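Local coordinates for hypothetical protein (Staphylococcus aureus subsp. aureus, PDB 1QYI) that is of unknown function but carries a haloacid dehalogenase (HAD)-like hydrolase fold and so probably hydrolyses a substrate, perhaps a phosphorylated one, that remains unidentified, at residues A[183-188]-A[209-214]; A[16-21]-A[179-184]; A[190-193]-A[198-201]. One frame throughout, in Å; residues are numbered along the deposited sequence.

Interaction 1: residues A[183-188]-A[209-214]; sequences EWYLGS and YQEIIL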
# COMPACT_ATOMS: atom_id res chain seq x y z
N GLU A 183 -9.22 0.06 9.41
CA GLU A 183 -10.64 -0.23 9.50
C GLU A 183 -11.30 0.20 8.20
O GLU A 183 -12.18 -0.48 7.66
CB GLU A 183 -11.29 0.47 10.69
CG GLU A 183 -12.19 -0.46 11.45
CD GLU A 183 -12.97 0.21 12.56
OE1 GLU A 183 -12.34 0.82 13.45
OE2 GLU A 183 -14.21 0.13 12.54
N TRP A 184 -10.87 1.35 7.69
CA TRP A 184 -11.37 1.88 6.43
C TRP A 184 -11.15 0.83 5.34
O TRP A 184 -12.06 0.49 4.59
CB TRP A 184 -10.60 3.15 6.08
CG TRP A 184 -11.31 4.44 6.40
CD1 TRP A 184 -10.76 5.58 6.92
CD2 TRP A 184 -12.69 4.75 6.12
NE1 TRP A 184 -11.71 6.58 6.96
CE2 TRP A 184 -12.89 6.10 6.47
CE3 TRP A 184 -13.75 4.01 5.59
CZ2 TRP A 184 -14.12 6.73 6.33
CZ3 TRP A 184 -14.98 4.64 5.44
CH2 TRP A 184 -15.15 5.99 5.80
N TYR A 185 -9.93 0.29 5.28
CA TYR A 185 -9.57 -0.69 4.28
C TYR A 185 -10.13 -2.10 4.50
O TYR A 185 -10.91 -2.59 3.68
CB TYR A 185 -8.05 -0.75 4.14
CG TYR A 185 -7.54 -1.31 2.82
CD1 TYR A 185 -7.55 -2.68 2.56
CD2 TYR A 185 -7.04 -0.45 1.84
CE1 TYR A 185 -7.06 -3.18 1.35
CE2 TYR A 185 -6.56 -0.93 0.64
CZ TYR A 185 -6.56 -2.29 0.40
OH TYR A 185 -6.05 -2.76 -0.78
N LEU A 186 -9.72 -2.76 5.58
CA LEU A 186 -10.18 -4.12 5.84
C LEU A 186 -11.65 -4.18 6.23
O LEU A 186 -12.32 -5.20 6.03
CB LEU A 186 -9.35 -4.76 6.96
CG LEU A 186 -7.83 -4.67 6.82
CD1 LEU A 186 -7.19 -5.08 8.14
CD2 LEU A 186 -7.33 -5.54 5.67
N GLY A 187 -12.16 -3.09 6.79
CA GLY A 187 -13.54 -3.09 7.24
C GLY A 187 -13.54 -3.52 8.70
O GLY A 187 -12.60 -4.16 9.15
N SER A 188 -14.60 -3.19 9.43
CA SER A 188 -14.69 -3.53 10.85
C SER A 188 -14.42 -4.99 11.18
O SER A 188 -13.60 -5.29 12.05
CB SER A 188 -16.08 -3.15 11.37
OG SER A 188 -16.28 -1.74 11.29
N TYR A 209 -13.01 -4.81 -0.58
CA TYR A 209 -14.01 -5.45 -1.42
C TYR A 209 -14.35 -4.60 -2.65
O TYR A 209 -15.05 -5.07 -3.54
CB TYR A 209 -15.27 -5.71 -0.61
CG TYR A 209 -15.07 -6.66 0.53
CD1 TYR A 209 -14.99 -8.03 0.31
CD2 TYR A 209 -15.01 -6.20 1.84
CE1 TYR A 209 -14.87 -8.92 1.38
CE2 TYR A 209 -14.89 -7.07 2.91
CZ TYR A 209 -14.83 -8.43 2.68
OH TYR A 209 -14.74 -9.31 3.75
N GLN A 210 -13.87 -3.37 -2.70
CA GLN A 210 -14.15 -2.51 -3.85
C GLN A 210 -12.83 -2.08 -4.46
O GLN A 210 -12.63 -0.91 -4.79
CB GLN A 210 -14.94 -1.27 -3.43
CG GLN A 210 -16.01 -1.57 -2.40
CD GLN A 210 -16.96 -0.41 -2.21
OE1 GLN A 210 -17.74 -0.40 -1.26
NE2 GLN A 210 -16.92 0.56 -3.12
N GLU A 211 -11.93 -3.04 -4.60
CA GLU A 211 -10.61 -2.80 -5.15
C GLU A 211 -10.71 -2.42 -6.63
O GLU A 211 -11.58 -2.90 -7.37
CB GLU A 211 -9.76 -4.07 -4.96
CG GLU A 211 -8.25 -3.85 -4.91
CD GLU A 211 -7.74 -3.37 -3.55
OE1 GLU A 211 -8.00 -4.02 -2.52
OE2 GLU A 211 -7.05 -2.33 -3.50
N ILE A 212 -9.83 -1.51 -7.05
CA ILE A 212 -9.77 -1.02 -8.43
C ILE A 212 -9.20 -2.09 -9.37
O ILE A 212 -8.04 -2.49 -9.26
CB ILE A 212 -8.90 0.25 -8.52
CG1 ILE A 212 -8.37 0.65 -7.14
CG2 ILE A 212 -9.74 1.40 -9.03
CD1 ILE A 212 -7.45 -0.38 -6.44
N ILE A 213 -10.02 -2.56 -10.30
CA ILE A 213 -9.59 -3.58 -11.23
C ILE A 213 -8.81 -2.97 -12.39
O ILE A 213 -9.10 -1.85 -12.82
CB ILE A 213 -10.80 -4.35 -11.82
CG1 ILE A 213 -11.95 -4.42 -10.80
CG2 ILE A 213 -10.35 -5.72 -12.28
CD1 ILE A 213 -11.66 -5.24 -9.55
N LEU A 214 -7.81 -3.69 -12.88
CA LEU A 214 -7.02 -3.20 -14.00
C LEU A 214 -7.60 -3.75 -15.30
O LEU A 214 -7.64 -3.05 -16.32
CB LEU A 214 -5.55 -3.60 -13.84
CG LEU A 214 -4.70 -2.87 -12.79
CD1 LEU A 214 -3.45 -3.69 -12.52
CD2 LEU A 214 -4.32 -1.47 -13.26
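Tyr185 and Glu211 make the polar part of this contact, the phenol reaching from the helical segment 183-188 to a carboxylate on the loop segment 209-214. Tyr185 OH lies 2.9 Å from Glu211 OE1 and equally 2.9 Å from Glu211 OE2, poised before the fork of the carboxylate. The two side chains run at about a right angle, and the planes of ring and carboxylate are 41° apart. In Glu211, CG lies anti to the backbone N (chi1 -155°) and the chain then bends at chi2 (80°), which lifts the acid off its loop to the phenol. A tyrosine suits this place because its rigid ring carries a polar atom well beyond the helix surface. Both residues are buried, and the carboxylate oxygens have further partners, among them a long, weak ion pair from OE2 to Arg240.

Beyond this pair the segments only come near each other: Tyr209 CE2 lies 4.5 Å from Leu186 O, oblique to the ring.

Within the helical segment, Ser188 OG donates to Glu183 OE2 over 3.1 Å, on the anti side of the carboxylate. Gly187 adopts a positive phi, where a CB would collide with the carbonyl O of Leu186, so glycine fits the distorted backbone.

Segment 183-188 belongs to helix 172-195, and segment 209-214 to the connection running on to helix 217-229. Helix 242-252 touches both, through Glu244 on Tyr185 and Val247 on Tyr209, while helix 16-31 packs Arg17 against Glu211 and Ile212.

Interaction 2: residues A[16-21]-A[179-184]; sequences ERCFDV and EVYQEW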
# COMPACT_ATOMS: atom_id res chain seq x y z
N GLU A 16 -4.44 2.33 -6.27
CA GLU A 16 -5.22 3.56 -6.13
C GLU A 16 -6.06 3.65 -4.86
O GLU A 16 -6.04 4.67 -4.16
CB GLU A 16 -6.14 3.73 -7.34
CG GLU A 16 -5.41 4.08 -8.63
CD GLU A 16 -4.65 5.39 -8.53
OE1 GLU A 16 -5.26 6.43 -8.19
OE2 GLU A 16 -3.43 5.38 -8.79
N ARG A 17 -6.82 2.59 -4.58
CA ARG A 17 -7.68 2.55 -3.41
C ARG A 17 -6.89 2.86 -2.14
O ARG A 17 -7.43 3.45 -1.20
CB ARG A 17 -8.34 1.18 -3.29
CG ARG A 17 -9.78 1.21 -2.79
CD ARG A 17 -10.78 1.39 -3.93
NE ARG A 17 -11.33 2.74 -4.00
CZ ARG A 17 -12.53 3.04 -4.50
NH1 ARG A 17 -13.31 2.09 -4.99
NH2 ARG A 17 -12.96 4.30 -4.53
N CYS A 18 -5.62 2.46 -2.11
CA CYS A 18 -4.79 2.73 -0.94
C CYS A 18 -4.71 4.23 -0.75
O CYS A 18 -4.95 4.74 0.35
CB CYS A 18 -3.38 2.15 -1.13
SG CYS A 18 -3.25 0.34 -0.91
N PHE A 19 -4.39 4.95 -1.82
CA PHE A 19 -4.29 6.41 -1.77
C PHE A 19 -5.66 7.01 -1.40
O PHE A 19 -5.73 8.05 -0.74
CB PHE A 19 -3.80 6.95 -3.12
CG PHE A 19 -2.60 6.22 -3.66
CD1 PHE A 19 -1.49 5.96 -2.85
CD2 PHE A 19 -2.56 5.79 -4.99
CE1 PHE A 19 -0.38 5.29 -3.34
CE2 PHE A 19 -1.45 5.13 -5.49
CZ PHE A 19 -0.35 4.87 -4.67
N ASP A 20 -6.73 6.34 -1.83
CA ASP A 20 -8.09 6.77 -1.52
C ASP A 20 -8.28 6.65 -0.01
O ASP A 20 -8.54 7.64 0.67
CB ASP A 20 -9.12 5.85 -2.19
CG ASP A 20 -9.46 6.26 -3.60
OD1 ASP A 20 -8.74 7.10 -4.21
OD2 ASP A 20 -10.46 5.72 -4.11
N VAL A 21 -8.14 5.44 0.51
CA VAL A 21 -8.31 5.24 1.94
C VAL A 21 -7.38 6.19 2.69
O VAL A 21 -7.79 6.80 3.67
CB VAL A 21 -8.04 3.78 2.36
CG1 VAL A 21 -8.20 3.64 3.86
CG2 VAL A 21 -9.02 2.86 1.64
N GLU A 179 -4.74 2.89 12.63
CA GLU A 179 -5.88 2.02 12.94
C GLU A 179 -7.11 2.47 12.15
O GLU A 179 -7.91 1.64 11.71
CB GLU A 179 -6.21 2.02 14.44
CG GLU A 179 -5.08 1.50 15.30
CD GLU A 179 -5.45 1.29 16.75
OE1 GLU A 179 -6.35 1.99 17.27
OE2 GLU A 179 -4.83 0.42 17.39
N VAL A 180 -7.23 3.78 11.97
CA VAL A 180 -8.35 4.34 11.24
C VAL A 180 -8.29 3.91 9.79
O VAL A 180 -9.31 3.63 9.17
CB VAL A 180 -8.34 5.89 11.28
CG1 VAL A 180 -9.57 6.42 10.57
CG2 VAL A 180 -8.29 6.38 12.72
N TYR A 181 -7.08 3.85 9.25
CA TYR A 181 -6.90 3.45 7.86
C TYR A 181 -7.24 1.97 7.65
O TYR A 181 -7.92 1.59 6.69
CB TYR A 181 -5.46 3.74 7.42
CG TYR A 181 -5.10 3.19 6.06
CD1 TYR A 181 -4.79 1.83 5.90
CD2 TYR A 181 -5.04 4.02 4.94
CE1 TYR A 181 -4.43 1.32 4.67
CE2 TYR A 181 -4.67 3.51 3.70
CZ TYR A 181 -4.37 2.16 3.58
OH TYR A 181 -4.01 1.65 2.36
N GLN A 182 -6.76 1.15 8.58
CA GLN A 182 -6.97 -0.29 8.51
C GLN A 182 -8.46 -0.65 8.58
O GLN A 182 -8.91 -1.56 7.88
CB GLN A 182 -6.17 -0.99 9.62
CG GLN A 182 -4.66 -0.95 9.40
CD GLN A 182 -4.22 -1.75 8.19
OE1 GLN A 182 -4.05 -2.97 8.27
NE2 GLN A 182 -4.05 -1.09 7.04
N GLU A 183 -9.22 0.06 9.41
CA GLU A 183 -10.64 -0.23 9.50
C GLU A 183 -11.30 0.20 8.20
O GLU A 183 -12.18 -0.48 7.66
CB GLU A 183 -11.29 0.47 10.69
CG GLU A 183 -12.19 -0.46 11.45
CD GLU A 183 -12.97 0.21 12.56
OE1 GLU A 183 -12.34 0.82 13.45
OE2 GLU A 183 -14.21 0.13 12.54
N TRP A 184 -10.87 1.35 7.69
CA TRP A 184 -11.37 1.88 6.43
C TRP A 184 -11.15 0.83 5.34
O TRP A 184 -12.06 0.49 4.59
CB TRP A 184 -10.60 3.15 6.08
CG TRP A 184 -11.31 4.44 6.40
CD1 TRP A 184 -10.76 5.58 6.92
CD2 TRP A 184 -12.69 4.75 6.12
NE1 TRP A 184 -11.71 6.58 6.96
CE2 TRP A 184 -12.89 6.10 6.47
CE3 TRP A 184 -13.75 4.01 5.59
CZ2 TRP A 184 -14.12 6.73 6.33
CZ3 TRP A 184 -14.98 4.64 5.44
CH2 TRP A 184 -15.15 5.99 5.80
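A buried, mainly apolar helix-helix packing joins Val21 and Cys18 of helix 16-31 to Tyr181 and Trp184 of helix 172-195, in the helical part of the chain. The axes of the two short segments approach to 10.3 Å, and their N-to-C directions make an angle of 129°, so the helices cross steeply, somewhat nearer perpendicular than antiparallel.

Val21 stands at the middle of the contact. Its CG1 lies over one face of the Tyr181 ring, displaced toward the rim, in a CH-pi contact 3.7 Å from the ring centroid and 27° off the normal. The same methyl presses on Trp184 CB at 3.3 Å, a tight fit. Because CG1 stands anti to the backbone N (chi1 178°), this one branch can enter the gap between the two aromatic residues one helical turn apart; a compact beta-branched side chain suits that slot. Tyr181 passes alongside Cys18, its OH 3.6 Å from Cys18 CB and also 3.6 Å from Cys18 SG, while Cys18 O lies at the ring edge near CE2. The small thiol residue lets the phenol come close to the helix backbone.

Along the sequence, both helices fall between strands 3-6 and 233-237, which are neighbours in the parallel sheet. An insertion after the first strand is consistent with the C1 cap of HAD-like hydrolases, and this packing would then be part of the cap's helical core.

On the flank of helix 16-31, Arg17 grips Asp20 side-on: NE, at 3.1 Å, and NH2, at 2.9 Å, both donate to Asp20 OD2, forming a salt bridge. Asp20 OD1 turns to Arg56 instead. Around the aromatic pair, Trp78 meets Tyr181 edge-to-face, and Lys204 makes a cation-pi contact with the Trp184 indole.

Interaction 3: residues A[190-193]-A[198-201]; sequences LYED and IART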
# COMPACT_ATOMS: atom_id res chain seq x y z
N LEU A 190 -12.97 -7.66 9.41
CA LEU A 190 -11.61 -8.09 9.10
C LEU A 190 -10.59 -7.31 9.96
O LEU A 190 -9.49 -7.80 10.24
CB LEU A 190 -11.34 -7.87 7.60
CG LEU A 190 -11.08 -9.02 6.61
CD1 LEU A 190 -11.83 -10.29 6.99
CD2 LEU A 190 -11.49 -8.56 5.20
N TYR A 191 -10.95 -6.10 10.35
CA TYR A 191 -10.07 -5.29 11.19
C TYR A 191 -9.81 -6.03 12.49
O TYR A 191 -8.66 -6.26 12.85
CB TYR A 191 -10.71 -3.94 11.51
CG TYR A 191 -9.90 -3.11 12.47
CD1 TYR A 191 -8.77 -2.40 12.04
CD2 TYR A 191 -10.28 -3.00 13.81
CE1 TYR A 191 -8.04 -1.60 12.92
CE2 TYR A 191 -9.56 -2.21 14.69
CZ TYR A 191 -8.45 -1.50 14.25
OH TYR A 191 -7.78 -0.67 15.12
N GLU A 192 -10.88 -6.40 13.20
CA GLU A 192 -10.78 -7.10 14.48
C GLU A 192 -9.99 -8.40 14.35
O GLU A 192 -9.12 -8.69 15.17
CB GLU A 192 -12.18 -7.38 15.07
CG GLU A 192 -13.14 -6.16 15.06
CD GLU A 192 -14.29 -6.24 16.07
OE1 GLU A 192 -15.12 -7.18 16.01
OE2 GLU A 192 -14.38 -5.33 16.92
N ASP A 193 -10.25 -9.17 13.30
CA ASP A 193 -9.55 -10.44 13.13
C ASP A 193 -8.08 -10.31 12.71
O ASP A 193 -7.25 -11.13 13.11
CB ASP A 193 -10.27 -11.32 12.11
CG ASP A 193 -9.84 -12.77 12.22
OD1 ASP A 193 -9.92 -13.32 13.34
OD2 ASP A 193 -9.43 -13.35 11.18
N ILE A 198 -10.64 -4.07 18.70
CA ILE A 198 -12.08 -3.84 18.59
C ILE A 198 -12.31 -2.70 17.62
O ILE A 198 -11.60 -1.69 17.64
CB ILE A 198 -12.70 -3.50 19.99
CG1 ILE A 198 -12.67 -4.74 20.90
CG2 ILE A 198 -14.15 -3.09 19.87
CD1 ILE A 198 -11.28 -5.15 21.32
N ALA A 199 -13.30 -2.88 16.74
CA ALA A 199 -13.64 -1.90 15.73
C ALA A 199 -14.24 -0.64 16.32
O ALA A 199 -14.99 -0.69 17.30
CB ALA A 199 -14.60 -2.50 14.73
N ARG A 200 -13.89 0.49 15.72
CA ARG A 200 -14.40 1.77 16.18
C ARG A 200 -15.81 2.00 15.66
O ARG A 200 -16.65 2.54 16.37
CB ARG A 200 -13.48 2.89 15.72
CG ARG A 200 -12.16 2.92 16.44
CD ARG A 200 -11.51 4.28 16.32
NE ARG A 200 -10.46 4.43 17.32
CZ ARG A 200 -9.28 3.81 17.28
NH1 ARG A 200 -9.01 3.00 16.26
NH2 ARG A 200 -8.41 3.96 18.26
N THR A 201 -16.06 1.60 14.42
CA THR A 201 -17.36 1.80 13.79
C THR A 201 -18.10 0.48 13.52
O THR A 201 -17.63 -0.59 13.90
CB THR A 201 -17.22 2.55 12.43
OG1 THR A 201 -16.59 1.68 11.47
CG2 THR A 201 -16.35 3.79 12.61
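The last turns of helix 172-195 and the loop that doubles back beside them meet here, with Tyr191 and Glu192 facing Ile198, Ala199 and Arg200. The contact belongs to the helical region inserted between strands 3-6 and 233-237, probably a HAD-type cap, and lies at the protein surface.

One hydrogen bond ties loop to helix. Ala199 N donates to Glu192 OE2 over 2.7 Å, nearly straight at 167°, and meets the carboxylate on its anti side, 18° out of its plane. In Glu192, CG lies beside the backbone N and the chain then extends, long enough to carry the acid across to the loop. The same oxygen brushes Ile198 CA at 3.2 Å and sits 3.6 Å from Ala199 CB. Alanine suits this position, since its single methyl can lie against the carboxylate arm. Ile198 and Ala199 have extended backbone angles, so this part of the loop runs past the helix in extended form.

Tyr191, buried, meets the loop with the CD2 and CE2 side of its ring. Its CG is anti to the backbone N (chi1 175°), which points the ring at the loop: CD2 packs on Ala199 CA at 4.0 Å, and Lys197 also touches the Tyr191 side chain. Arg200 brings its guanidinium past the phenol, but its charge is committed elsewhere, to Glu112 through NE and to Glu179 through NH1. At the ring edge, close to its plane, Tyr191 CE2 lies 3.6 Å from Ile198 O.

All three interactions use helix 172-195. Interactions 1 and 2 have centres about 8 Å apart and share Glu183 and Trp184; Arg17 bridges them directly, its NH1 lying 3.1 Å from Gln210 O in a probable hydrogen bond. Interaction 3 lies about 14 Å from the centre of each, farther out toward the surface and within the chain excursion that interaction 1 closes. Glu183 connects it to both: OE1 accepts from Arg200 N at 2.8 Å and OE2 from Thr201 N at 3.0 Å. Interaction 1 involves the connection that leads from the helical insertion back toward the HAD-like core, where the active site would be expected.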